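Local coordinates for cell envelope-related transcriptional attenuator domain-containing protein (PDB 4OBM) that is of unknown function but, as a LytR-CpsA-Psr family member, probably takes part in cell-envelope assembly, where relatives attach glycopolymers to the wall, at residues K71-Q76 / A80-L85; Y149-L152 / D156-V159; I15-S20 / I216-S221. All coordinates share one frame; numbering follows the deposited sequence.

Contact 1 (K71-Q76 / A80-L85)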
ATOM      1  N   LYS A  71      -0.674 -14.924  -4.516  1.00 24.43           N
ATOM      2  CA  LYS A  71       0.646 -15.193  -5.072  1.00 23.33           C
ATOM      3  C   LYS A  71       0.574 -16.069  -6.313  1.00 29.25           C
ATOM      4  O   LYS A  71       1.250 -15.746  -7.287  1.00 29.65           O
ATOM      5  CB  LYS A  71       1.577 -15.804  -4.030  1.00 24.97           C
ATOM      6  CG  LYS A  71       3.013 -15.953  -4.518  1.00 24.03           C
ATOM      7  CD  LYS A  71       3.966 -16.289  -3.412  1.00 23.48           C
ATOM      8  CE  LYS A  71       5.352 -16.335  -3.996  1.00 22.53           C
ATOM      9  NZ  LYS A  71       6.347 -16.842  -3.033  1.00 28.04           N
ATOM     10  N   GLN A  72      -0.239 -17.156  -6.296  1.00 26.82           N
ATOM     11  CA  GLN A  72      -0.379 -18.063  -7.449  1.00 26.77           C
ATOM     12  C   GLN A  72      -0.932 -17.307  -8.644  1.00 30.49           C
ATOM     13  O   GLN A  72      -0.385 -17.422  -9.735  1.00 30.98           O
ATOM     14  CB  GLN A  72      -1.281 -19.270  -7.121  1.00 28.97           C
ATOM     15  CG  GLN A  72      -0.591 -20.361  -6.308  1.00 39.64           C
ATOM     16  CD  GLN A  72      -1.539 -21.456  -5.875  1.00 43.52           C
ATOM     17  OE1 GLN A  72      -2.714 -21.234  -5.548  1.00 32.79           O
ATOM     18  NE2 GLN A  72      -1.030 -22.665  -5.840  1.00 32.13           N
ATOM     19  N   ILE A  73      -1.979 -16.489  -8.419  1.00 26.34           N
ATOM     20  CA  ILE A  73      -2.612 -15.663  -9.437  1.00 25.57           C
ATOM     21  C   ILE A  73      -1.588 -14.684 -10.004  1.00 30.35           C
ATOM     22  O   ILE A  73      -1.477 -14.588 -11.220  1.00 30.31           O
ATOM     23  CB  ILE A  73      -3.886 -14.952  -8.883  1.00 27.97           C
ATOM     24  CG1 ILE A  73      -4.971 -16.004  -8.530  1.00 28.16           C
ATOM     25  CG2 ILE A  73      -4.425 -13.907  -9.882  1.00 26.89           C
ATOM     26  CD1 ILE A  73      -5.935 -15.596  -7.409  1.00 33.89           C
ATOM     27  N   CYS A  74      -0.807 -14.005  -9.136  1.00 28.46           N
ATOM     28  CA  CYS A  74       0.226 -13.061  -9.572  1.00 28.28           C
ATOM     29  C   CYS A  74       1.298 -13.764 -10.435  1.00 32.36           C
ATOM     30  O   CYS A  74       1.786 -13.159 -11.402  1.00 33.16           O
ATOM     31  CB  CYS A  74       0.854 -12.336  -8.386  1.00 27.60           C
ATOM     32  SG  CYS A  74       1.892 -10.924  -8.847  1.00 30.75           S
ATOM     33  N   GLU A  75       1.635 -15.030 -10.120  1.00 27.90           N
ATOM     34  CA  GLU A  75       2.636 -15.785 -10.890  1.00 27.85           C
ATOM     35  C   GLU A  75       2.132 -16.092 -12.294  1.00 33.81           C
ATOM     36  O   GLU A  75       2.846 -15.873 -13.273  1.00 32.72           O
ATOM     37  CB  GLU A  75       3.041 -17.087 -10.176  1.00 29.29           C
ATOM     38  CG  GLU A  75       4.067 -17.950 -10.921  1.00 38.10           C
ATOM     39  CD  GLU A  75       5.385 -17.325 -11.361  1.00 52.77           C
ATOM     40  OE1 GLU A  75       5.760 -16.248 -10.838  1.00 26.65           O
ATOM     41  OE2 GLU A  75       6.065 -17.947 -12.209  1.00 48.28           O
ATOM     42  N   GLN A  76       0.893 -16.581 -12.378  1.00 33.55           N
ATOM     43  CA  GLN A  76       0.251 -17.006 -13.610  1.00 34.84           C
ATOM     44  C   GLN A  76      -0.209 -15.855 -14.477  1.00 37.95           C
ATOM     45  O   GLN A  76      -0.020 -15.906 -15.694  1.00 38.87           O
ATOM     46  CB  GLN A  76      -0.958 -17.904 -13.289  1.00 37.51           C
ATOM     47  CG  GLN A  76      -0.580 -19.239 -12.631  1.00 61.79           C
ATOM     48  CD  GLN A  76      -1.736 -19.961 -11.969  1.00 83.55           C
ATOM     49  OE1 GLN A  76      -2.753 -19.372 -11.559  1.00 77.14           O
ATOM     50  NE2 GLN A  76      -1.569 -21.262 -11.792  1.00 79.03           N
ATOM     51  N   ALA A  80      -2.086  -7.258 -12.755  1.00 26.78           N
ATOM     52  CA  ALA A  80      -3.308  -6.837 -13.444  1.00 27.54           C
ATOM     53  C   ALA A  80      -4.482  -7.767 -13.079  1.00 34.46           C
ATOM     54  O   ALA A  80      -5.582  -7.288 -12.796  1.00 36.65           O
ATOM     55  CB  ALA A  80      -3.079  -6.814 -14.957  1.00 28.23           C
ATOM     56  N   GLU A  81      -4.231  -9.088 -13.024  1.00 29.81           N
ATOM     57  CA  GLU A  81      -5.264 -10.050 -12.652  1.00 29.60           C
ATOM     58  C   GLU A  81      -5.592  -9.935 -11.152  1.00 31.46           C
ATOM     59  O   GLU A  81      -6.768  -9.898 -10.783  1.00 31.40           O
ATOM     60  CB  GLU A  81      -4.847 -11.485 -13.028  1.00 31.02           C
ATOM     61  CG  GLU A  81      -5.982 -12.502 -12.990  1.00 38.81           C
ATOM     62  CD  GLU A  81      -7.210 -12.171 -13.819  1.00 56.01           C
ATOM     63  OE1 GLU A  81      -7.061 -11.567 -14.907  1.00 51.01           O
ATOM     64  OE2 GLU A  81      -8.326 -12.521 -13.374  1.00 44.63           O
ATOM     65  N   VAL A  82      -4.564  -9.852 -10.299  1.00 26.95           N
ATOM     66  CA  VAL A  82      -4.749  -9.676  -8.855  1.00 26.64           C
ATOM     67  C   VAL A  82      -5.627  -8.431  -8.605  1.00 31.77           C
ATOM     68  O   VAL A  82      -6.616  -8.533  -7.867  1.00 32.69           O
ATOM     69  CB  VAL A  82      -3.400  -9.586  -8.103  1.00 29.44           C
ATOM     70  CG1 VAL A  82      -3.618  -9.314  -6.608  1.00 29.14           C
ATOM     71  CG2 VAL A  82      -2.570 -10.849  -8.308  1.00 28.98           C
ATOM     72  N   ALA A  83      -5.275  -7.272  -9.256  1.00 27.11           N
ATOM     73  CA  ALA A  83      -5.972  -5.989  -9.142  1.00 27.35           C
ATOM     74  C   ALA A  83      -7.421  -6.073  -9.637  1.00 33.61           C
ATOM     75  O   ALA A  83      -8.285  -5.396  -9.076  1.00 33.65           O
ATOM     76  CB  ALA A  83      -5.224  -4.921  -9.911  1.00 27.82           C
ATOM     77  N   LYS A  84      -7.685  -6.912 -10.675  1.00 31.64           N
ATOM     78  CA  LYS A  84      -9.024  -7.157 -11.258  1.00 32.01           C
ATOM     79  C   LYS A  84      -9.903  -7.909 -10.254  1.00 35.35           C
ATOM     80  O   LYS A  84     -11.040  -7.501  -9.999  1.00 34.17           O
ATOM     81  CB  LYS A  84      -8.890  -7.952 -12.569  1.00 34.36           C
ATOM     82  CG  LYS A  84     -10.187  -8.268 -13.289  1.00 47.40           C
ATOM     83  CD  LYS A  84      -9.899  -9.086 -14.541  1.00 58.88           C
ATOM     84  CE  LYS A  84     -11.140  -9.665 -15.170  1.00 68.89           C
ATOM     85  NZ  LYS A  84     -10.791 -10.594 -16.279  1.00 75.53           N
ATOM     86  N   LEU A  85      -9.358  -8.977  -9.657  1.00 32.99           N
ATOM     87  CA  LEU A  85     -10.084  -9.787  -8.664  1.00 34.57           C
ATOM     88  C   LEU A  85     -10.362  -8.973  -7.392  1.00 35.48           C
ATOM     89  O   LEU A  85     -11.473  -9.033  -6.858  1.00 35.26           O
ATOM     90  CB  LEU A  85      -9.332 -11.090  -8.344  1.00 35.01           C
ATOM     91  CG  LEU A  85      -9.183 -12.083  -9.513  1.00 41.35           C
ATOM     92  CD1 LEU A  85      -8.157 -13.139  -9.203  1.00 41.49           C
ATOM     93  CD2 LEU A  85     -10.525 -12.725  -9.899  1.00 45.82           C
TER
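I73 and C74 face V82 and L85 within a sharply bent helical run, 70-90, whose two arms pack on each other: only three residues separate the segments, and the axes of 71-76 and 80-85 pass 8.6 Å apart with N-to-C directions 134° apart. The CA atoms of C74 and V82 come as near as 6.1 Å.

Apolar contact does nearly all of the joining. I73 holds its CG1 beside the backbone N and anti to the carbonyl carbon (chi1 -65°), and from there both of its branches reach the same methyl of the leucine. CD1 meets L85 CD1 tip to tip at 3.8 Å, and CG2 lies 3.9 Å from that L85 CD1. The CG2 methyl also approaches V82 CG2 to 3.9 Å, so that I73 meets three residues of the other arm: E81, V82 and L85.

A second kind of contact uses the aliphatic part of a charged residue. I73 CG2 touches E81 CG at 3.7 Å, the two side chains crossing at about a right angle, and the bend at chi2 (55°) carries the carboxylate of E81 away from the isoleucine.

No hydrogen bond links the segments; polar groups find partners elsewhere, K71 in a salt bridge to D39 and E75 bonded to T37. C74 also touches Y41 and R99 on strands of the central sheet, and A83 touches I94, so that the paired helical arms lie against the α/β core. V82 CG2 lies 3.7 Å from both C74 N and C74 CB.

Contact 2 (Y149-L152 / D156-V159)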
ATOM      1  N   TYR A 149      13.581  -1.880   5.555  1.00 23.62           N
ATOM      2  CA  TYR A 149      13.310  -3.019   4.668  1.00 23.59           C
ATOM      3  C   TYR A 149      13.361  -4.356   5.464  1.00 29.18           C
ATOM      4  O   TYR A 149      12.406  -5.128   5.385  1.00 29.12           O
ATOM      5  CB  TYR A 149      14.287  -3.053   3.460  1.00 24.19           C
ATOM      6  CG  TYR A 149      13.903  -4.113   2.452  1.00 25.49           C
ATOM      7  CD1 TYR A 149      12.979  -3.842   1.447  1.00 27.08           C
ATOM      8  CD2 TYR A 149      14.363  -5.424   2.578  1.00 25.61           C
ATOM      9  CE1 TYR A 149      12.534  -4.843   0.584  1.00 25.86           C
ATOM     10  CE2 TYR A 149      13.909  -6.434   1.737  1.00 25.96           C
ATOM     11  CZ  TYR A 149      12.989  -6.139   0.744  1.00 30.26           C
ATOM     12  OH  TYR A 149      12.576  -7.116  -0.126  1.00 29.53           O
ATOM     13  N   ALA A 150      14.453  -4.609   6.228  1.00 25.33           N
ATOM     14  CA  ALA A 150      14.645  -5.826   7.041  1.00 24.65           C
ATOM     15  C   ALA A 150      13.517  -6.027   8.076  1.00 28.98           C
ATOM     16  O   ALA A 150      13.015  -7.144   8.228  1.00 27.78           O
ATOM     17  CB  ALA A 150      15.993  -5.787   7.740  1.00 25.21           C
ATOM     18  N   TYR A 151      13.096  -4.948   8.748  1.00 26.59           N
ATOM     19  CA  TYR A 151      11.987  -4.980   9.718  1.00 25.97           C
ATOM     20  C   TYR A 151      10.670  -5.384   9.036  1.00 27.32           C
ATOM     21  O   TYR A 151       9.945  -6.228   9.536  1.00 26.40           O
ATOM     22  CB  TYR A 151      11.832  -3.591  10.414  1.00 26.68           C
ATOM     23  CG  TYR A 151      10.832  -3.514  11.564  1.00 28.10           C
ATOM     24  CD1 TYR A 151      10.603  -4.610  12.395  1.00 30.20           C
ATOM     25  CD2 TYR A 151      10.175  -2.322  11.863  1.00 28.75           C
ATOM     26  CE1 TYR A 151       9.713  -4.535  13.466  1.00 31.00           C
ATOM     27  CE2 TYR A 151       9.288  -2.233  12.939  1.00 29.63           C
ATOM     28  CZ  TYR A 151       9.055  -3.346  13.733  1.00 36.55           C
ATOM     29  OH  TYR A 151       8.177  -3.281  14.787  1.00 37.82           O
ATOM     30  N   LEU A 152      10.390  -4.782   7.890  1.00 24.68           N
ATOM     31  CA  LEU A 152       9.174  -4.941   7.113  1.00 24.37           C
ATOM     32  C   LEU A 152       9.003  -6.344   6.498  1.00 23.84           C
ATOM     33  O   LEU A 152       7.861  -6.782   6.288  1.00 19.44           O
ATOM     34  CB  LEU A 152       9.204  -3.881   6.004  1.00 25.07           C
ATOM     35  CG  LEU A 152       7.871  -3.436   5.401  1.00 32.09           C
ATOM     36  CD1 LEU A 152       7.002  -2.715   6.427  1.00 31.58           C
ATOM     37  CD2 LEU A 152       8.106  -2.546   4.169  1.00 39.23           C
ATOM     38  N   ASP A 156       9.359 -14.112  10.315  1.00 36.52           N
ATOM     39  CA  ASP A 156       8.755 -14.429  11.606  1.00 36.94           C
ATOM     40  C   ASP A 156       9.026 -13.334  12.637  1.00 38.09           C
ATOM     41  O   ASP A 156      10.188 -13.023  12.937  1.00 35.73           O
ATOM     42  CB  ASP A 156       9.266 -15.786  12.130  1.00 40.21           C
ATOM     43  CG  ASP A 156       8.580 -16.271  13.392  1.00 55.79           C
ATOM     44  OD1 ASP A 156       7.331 -16.364  13.392  1.00 57.61           O
ATOM     45  OD2 ASP A 156       9.292 -16.577  14.373  1.00 66.08           O
ATOM     46  N   TYR A 157       7.934 -12.796  13.210  1.00 34.76           N
ATOM     47  CA  TYR A 157       7.946 -11.759  14.236  1.00 35.34           C
ATOM     48  C   TYR A 157       7.797 -12.340  15.674  1.00 41.80           C
ATOM     49  O   TYR A 157       7.693 -11.575  16.642  1.00 41.09           O
ATOM     50  CB  TYR A 157       6.818 -10.742  13.952  1.00 36.11           C
ATOM     51  CG  TYR A 157       7.034  -9.936  12.688  1.00 36.98           C
ATOM     52  CD1 TYR A 157       7.889  -8.838  12.675  1.00 38.32           C
ATOM     53  CD2 TYR A 157       6.385 -10.270  11.505  1.00 37.45           C
ATOM     54  CE1 TYR A 157       8.119  -8.113  11.509  1.00 36.99           C
ATOM     55  CE2 TYR A 157       6.592  -9.537  10.334  1.00 37.64           C
ATOM     56  CZ  TYR A 157       7.467  -8.463  10.340  1.00 39.59           C
ATOM     57  OH  TYR A 157       7.684  -7.739   9.192  1.00 34.63           O
ATOM     58  N   GLY A 158       7.777 -13.670  15.789  1.00 40.32           N
ATOM     59  CA  GLY A 158       7.593 -14.375  17.058  1.00 41.33           C
ATOM     60  C   GLY A 158       6.187 -14.222  17.613  1.00 45.71           C
ATOM     61  O   GLY A 158       5.995 -14.218  18.832  1.00 46.41           O
ATOM     62  N   VAL A 159       5.191 -14.059  16.717  1.00 41.34           N
ATOM     63  CA  VAL A 159       3.774 -13.870  17.057  1.00 41.24           C
ATOM     64  C   VAL A 159       2.949 -14.965  16.358  1.00 45.64           C
ATOM     65  O   VAL A 159       3.218 -15.271  15.193  1.00 46.58           O
ATOM     66  CB  VAL A 159       3.290 -12.437  16.655  1.00 45.00           C
ATOM     67  CG1 VAL A 159       1.857 -12.179  17.104  1.00 45.29           C
ATOM     68  CG2 VAL A 159       4.212 -11.347  17.207  1.00 44.78           C
TER
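Y157 donates a side-chain-to-backbone hydrogen bond to Y151 at the C-terminal end of helix 145-152, joining the helix to the loop that leads on to helix 164-181. Its OH lies 2.7 Å from Y151 O, in the carbonyl plane, at a C=O···O angle of 145°. Carbonyls in the last turn of a helix commonly lack an amide four residues on, and a hydroxyl from further along the chain can supply the missing donor.

The tyrosine approaches with its edge. Both Y151 O and L152 O sit near the plane of its ring, and the second carbonyl oxygen, L152 O, is 3.1 Å from Y157 OH; that oxygen is the acceptor of a hydrogen bond from N169 on helix 164-181. With CG beside its own backbone N (chi1 -67°), Y157 sends the ring across toward the helix end. The rings of the two tyrosines touch lightly and obliquely, CE1 of Y151 lying 4.4 Å from CE1 of Y157.

Outside partners hold both rings. Y151 is buried among F143, L117, V119, I123 and L168, and Y157 meets Y164 edge-to-face and also rests on L168. A phenylalanine in place of Y157 would probably keep much of this apolar contact but leave the carbonyl of Y151 without its hydroxyl donor and the loop less firmly tied.

The side chain of L152 touches F109, V172 and I173, with a pentaethylene glycol about 5 Å from it. The whole is an example of a carbonyl at a helix C-terminus that takes a hydrogen bond from a tyrosine hydroxyl of the following loop.

Contact 3 (I15-S20 / I216-S221)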
ATOM      1  N   ILE A  15     -11.188  28.527  -5.313  1.00 67.58           N
ATOM      2  CA  ILE A  15     -10.054  27.860  -4.669  1.00 65.40           C
ATOM      3  C   ILE A  15     -10.205  26.344  -4.878  1.00 62.25           C
ATOM      4  O   ILE A  15     -11.319  25.820  -4.772  1.00 60.84           O
ATOM      5  CB  ILE A  15      -9.980  28.234  -3.171  1.00 68.68           C
ATOM      6  N   PHE A  16      -9.099  25.667  -5.237  1.00 62.22           N
ATOM      7  CA  PHE A  16      -9.081  24.236  -5.533  1.00 58.55           C
ATOM      8  C   PHE A  16      -9.355  23.385  -4.303  1.00 59.37           C
ATOM      9  O   PHE A  16      -8.748  23.581  -3.244  1.00 58.65           O
ATOM     10  CB  PHE A  16      -7.745  23.821  -6.180  1.00 58.54           C
ATOM     11  CG  PHE A  16      -7.583  22.345  -6.476  1.00 58.25           C
ATOM     12  CD1 PHE A  16      -8.350  21.725  -7.457  1.00 60.59           C
ATOM     13  CD2 PHE A  16      -6.636  21.583  -5.798  1.00 58.74           C
ATOM     14  CE1 PHE A  16      -8.198  20.363  -7.730  1.00 60.41           C
ATOM     15  CE2 PHE A  16      -6.475  20.220  -6.079  1.00 60.17           C
ATOM     16  CZ  PHE A  16      -7.256  19.619  -7.043  1.00 58.25           C
ATOM     17  N   THR A  17     -10.305  22.454  -4.455  1.00 53.72           N
ATOM     18  CA  THR A  17     -10.683  21.456  -3.462  1.00 52.16           C
ATOM     19  C   THR A  17     -11.000  20.175  -4.259  1.00 52.68           C
ATOM     20  O   THR A  17     -12.000  20.143  -4.985  1.00 53.89           O
ATOM     21  CB  THR A  17     -11.802  21.942  -2.517  1.00 60.02           C
ATOM     22  OG1 THR A  17     -11.405  23.175  -1.912  1.00 61.52           O
ATOM     23  CG2 THR A  17     -12.107  20.933  -1.411  1.00 56.01           C
ATOM     24  N   PRO A  18     -10.105  19.156  -4.190  1.00 44.06           N
ATOM     25  CA  PRO A  18     -10.310  17.906  -4.959  1.00 43.05           C
ATOM     26  C   PRO A  18     -11.619  17.174  -4.680  1.00 45.76           C
ATOM     27  O   PRO A  18     -11.980  16.961  -3.524  1.00 44.77           O
ATOM     28  CB  PRO A  18      -9.142  17.004  -4.527  1.00 43.15           C
ATOM     29  CG  PRO A  18      -8.176  17.882  -3.894  1.00 47.47           C
ATOM     30  CD  PRO A  18      -8.862  19.117  -3.411  1.00 44.02           C
ATOM     31  N   ASP A  19     -12.296  16.745  -5.753  1.00 42.97           N
ATOM     32  CA  ASP A  19     -13.536  15.970  -5.675  1.00 43.64           C
ATOM     33  C   ASP A  19     -13.232  14.460  -5.887  1.00 45.14           C
ATOM     34  O   ASP A  19     -12.059  14.079  -5.985  1.00 43.46           O
ATOM     35  CB  ASP A  19     -14.608  16.500  -6.665  1.00 46.96           C
ATOM     36  CG  ASP A  19     -14.134  16.920  -8.053  1.00 57.75           C
ATOM     37  OD1 ASP A  19     -13.260  16.234  -8.617  1.00 57.14           O
ATOM     38  OD2 ASP A  19     -14.682  17.903  -8.593  1.00 65.67           O
ATOM     39  N   SER A  20     -14.287  13.610  -5.934  1.00 40.60           N
ATOM     40  CA  SER A  20     -14.187  12.151  -6.085  1.00 39.14           C
ATOM     41  C   SER A  20     -13.530  11.697  -7.410  1.00 40.92           C
ATOM     42  O   SER A  20     -13.144  10.536  -7.501  1.00 39.35           O
ATOM     43  CB  SER A  20     -15.565  11.503  -5.962  1.00 44.21           C
ATOM     44  OG  SER A  20     -16.385  11.740  -7.096  1.00 52.01           O
ATOM     45  N   ILE A 216      -3.041  15.139  -4.717  1.00 31.05           N
ATOM     46  CA  ILE A 216      -2.054  14.571  -3.789  1.00 29.08           C
ATOM     47  C   ILE A 216      -1.399  15.717  -2.989  1.00 33.37           C
ATOM     48  O   ILE A 216      -1.478  15.702  -1.763  1.00 35.34           O
ATOM     49  CB  ILE A 216      -1.004  13.676  -4.518  1.00 31.07           C
ATOM     50  CG1 ILE A 216      -1.673  12.488  -5.238  1.00 30.38           C
ATOM     51  CG2 ILE A 216       0.083  13.190  -3.542  1.00 31.49           C
ATOM     52  CD1 ILE A 216      -0.781  11.739  -6.275  1.00 30.50           C
ATOM     53  N   VAL A 217      -0.824  16.726  -3.668  1.00 29.04           N
ATOM     54  CA  VAL A 217      -0.158  17.868  -3.028  1.00 29.35           C
ATOM     55  C   VAL A 217      -1.161  18.615  -2.139  1.00 34.87           C
ATOM     56  O   VAL A 217      -0.802  18.957  -1.008  1.00 37.03           O
ATOM     57  CB  VAL A 217       0.532  18.796  -4.054  1.00 34.15           C
ATOM     58  CG1 VAL A 217       1.068  20.078  -3.403  1.00 34.68           C
ATOM     59  CG2 VAL A 217       1.655  18.060  -4.787  1.00 33.04           C
ATOM     60  N   TYR A 218      -2.423  18.792  -2.603  1.00 29.36           N
ATOM     61  CA  TYR A 218      -3.461  19.426  -1.808  1.00 29.20           C
ATOM     62  C   TYR A 218      -3.624  18.711  -0.478  1.00 33.48           C
ATOM     63  O   TYR A 218      -3.586  19.373   0.554  1.00 33.43           O
ATOM     64  CB  TYR A 218      -4.819  19.481  -2.543  1.00 30.21           C
ATOM     65  CG  TYR A 218      -5.950  19.998  -1.670  1.00 31.34           C
ATOM     66  CD1 TYR A 218      -6.620  19.155  -0.789  1.00 32.89           C
ATOM     67  CD2 TYR A 218      -6.350  21.326  -1.727  1.00 33.98           C
ATOM     68  CE1 TYR A 218      -7.616  19.636   0.059  1.00 35.19           C
ATOM     69  CE2 TYR A 218      -7.360  21.815  -0.896  1.00 35.93           C
ATOM     70  CZ  TYR A 218      -7.998  20.962  -0.013  1.00 43.05           C
ATOM     71  OH  TYR A 218      -9.012  21.418   0.790  1.00 49.76           O
ATOM     72  N   THR A 219      -3.859  17.374  -0.508  1.00 30.96           N
ATOM     73  CA  THR A 219      -4.098  16.513   0.664  1.00 30.20           C
ATOM     74  C   THR A 219      -2.919  16.534   1.652  1.00 32.82           C
ATOM     75  O   THR A 219      -3.150  16.552   2.866  1.00 33.43           O
ATOM     76  CB  THR A 219      -4.440  15.080   0.192  1.00 33.79           C
ATOM     77  OG1 THR A 219      -5.802  15.072  -0.233  1.00 33.13           O
ATOM     78  CG2 THR A 219      -4.259  14.019   1.273  1.00 29.12           C
ATOM     79  N   LEU A 220      -1.683  16.499   1.142  1.00 28.15           N
ATOM     80  CA  LEU A 220      -0.474  16.478   1.972  1.00 27.80           C
ATOM     81  C   LEU A 220      -0.111  17.875   2.521  1.00 33.18           C
ATOM     82  O   LEU A 220       0.618  17.962   3.510  1.00 32.15           O
ATOM     83  CB  LEU A 220       0.718  15.903   1.186  1.00 26.93           C
ATOM     84  CG  LEU A 220       0.585  14.496   0.623  1.00 30.19           C
ATOM     85  CD1 LEU A 220       1.728  14.210  -0.338  1.00 29.47           C
ATOM     86  CD2 LEU A 220       0.529  13.445   1.738  1.00 31.04           C
ATOM     87  N   SER A 221      -0.614  18.951   1.884  1.00 32.37           N
ATOM     88  CA  SER A 221      -0.395  20.336   2.316  1.00 33.78           C
ATOM     89  C   SER A 221      -1.414  20.761   3.414  1.00 39.41           C
ATOM     90  O   SER A 221      -1.375  21.907   3.881  1.00 38.66           O
ATOM     91  CB  SER A 221      -0.471  21.282   1.122  1.00 38.92           C
ATOM     92  OG  SER A 221      -1.803  21.389   0.644  1.00 53.66           O
TER
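The backbone of F16, T17 and P18 is extended and passes the last turns of helix 213-220, bringing the CA of T17 to 7.7 Å from that of Y218. Y218 is the side chain that bridges the gap. Its CG stands anti to the backbone N (chi1 174°), which swings the ring out from the helix so that one face of it lies against P18. CD of the proline lies over the middle of that face, 3.5 Å from the centroid and 13° off the ring normal, a well-centred CH-pi contact; CG of P18 lies just past the rim, 3.7 Å from Y218 CD1.

F16 meets the same tyrosine in two ways. Its carbonyl oxygen lies 3.2 Å from Y218 CE2, while its ring, steeply inclined to that of Y218 (planes at 88°), brings CE2 to 4.0 Å from Y218 CB. P18 CD also stands over one face of the F16 ring, toward the rim, so the proline is shared by two aromatic groups.

Proline-aromatic contact of this sort joins an N-terminal segment without regular structure to helix 213-220 of the α/β fold, a helix almost two hundred residues further along the chain. That helix itself rests on F53 of the central sheet and on helix 186-199, and P18 adds contacts to A48 and A215; F16 packs edge-to-face with Y22.

T17 is peripheral: its methyl CG2 is 3.8 Å from Y218 OH, and its hydroxyl makes a weak bond to F16 O. Where the helix ends, S221 OG donates to Y218 O at 2.7 Å, from a position tilted out of the carbonyl plane.

In the fold
The three contacts illustrate closure at very different ranges. Contacts 1 and 2 follow each other along the chain, each spanning three intervening residues, and both lie within the loop closed by contact 3, which brings together segments 196 residues apart. None touches another: nearest atoms are about 12 Å apart between contacts 1 and 2, about 17 Å between 1 and 3, and about 18 Å between 2 and 3. Contacts 2 and 3 lie on opposite sides of the chain's centre, with their centres 35 Å apart. A bound pentaethylene glycol, probably from the crystallisation liquor, lies about 5 Å from the L152 side chain in contact 2; relatives bind polyprenyl lipids, but a shared site is not established.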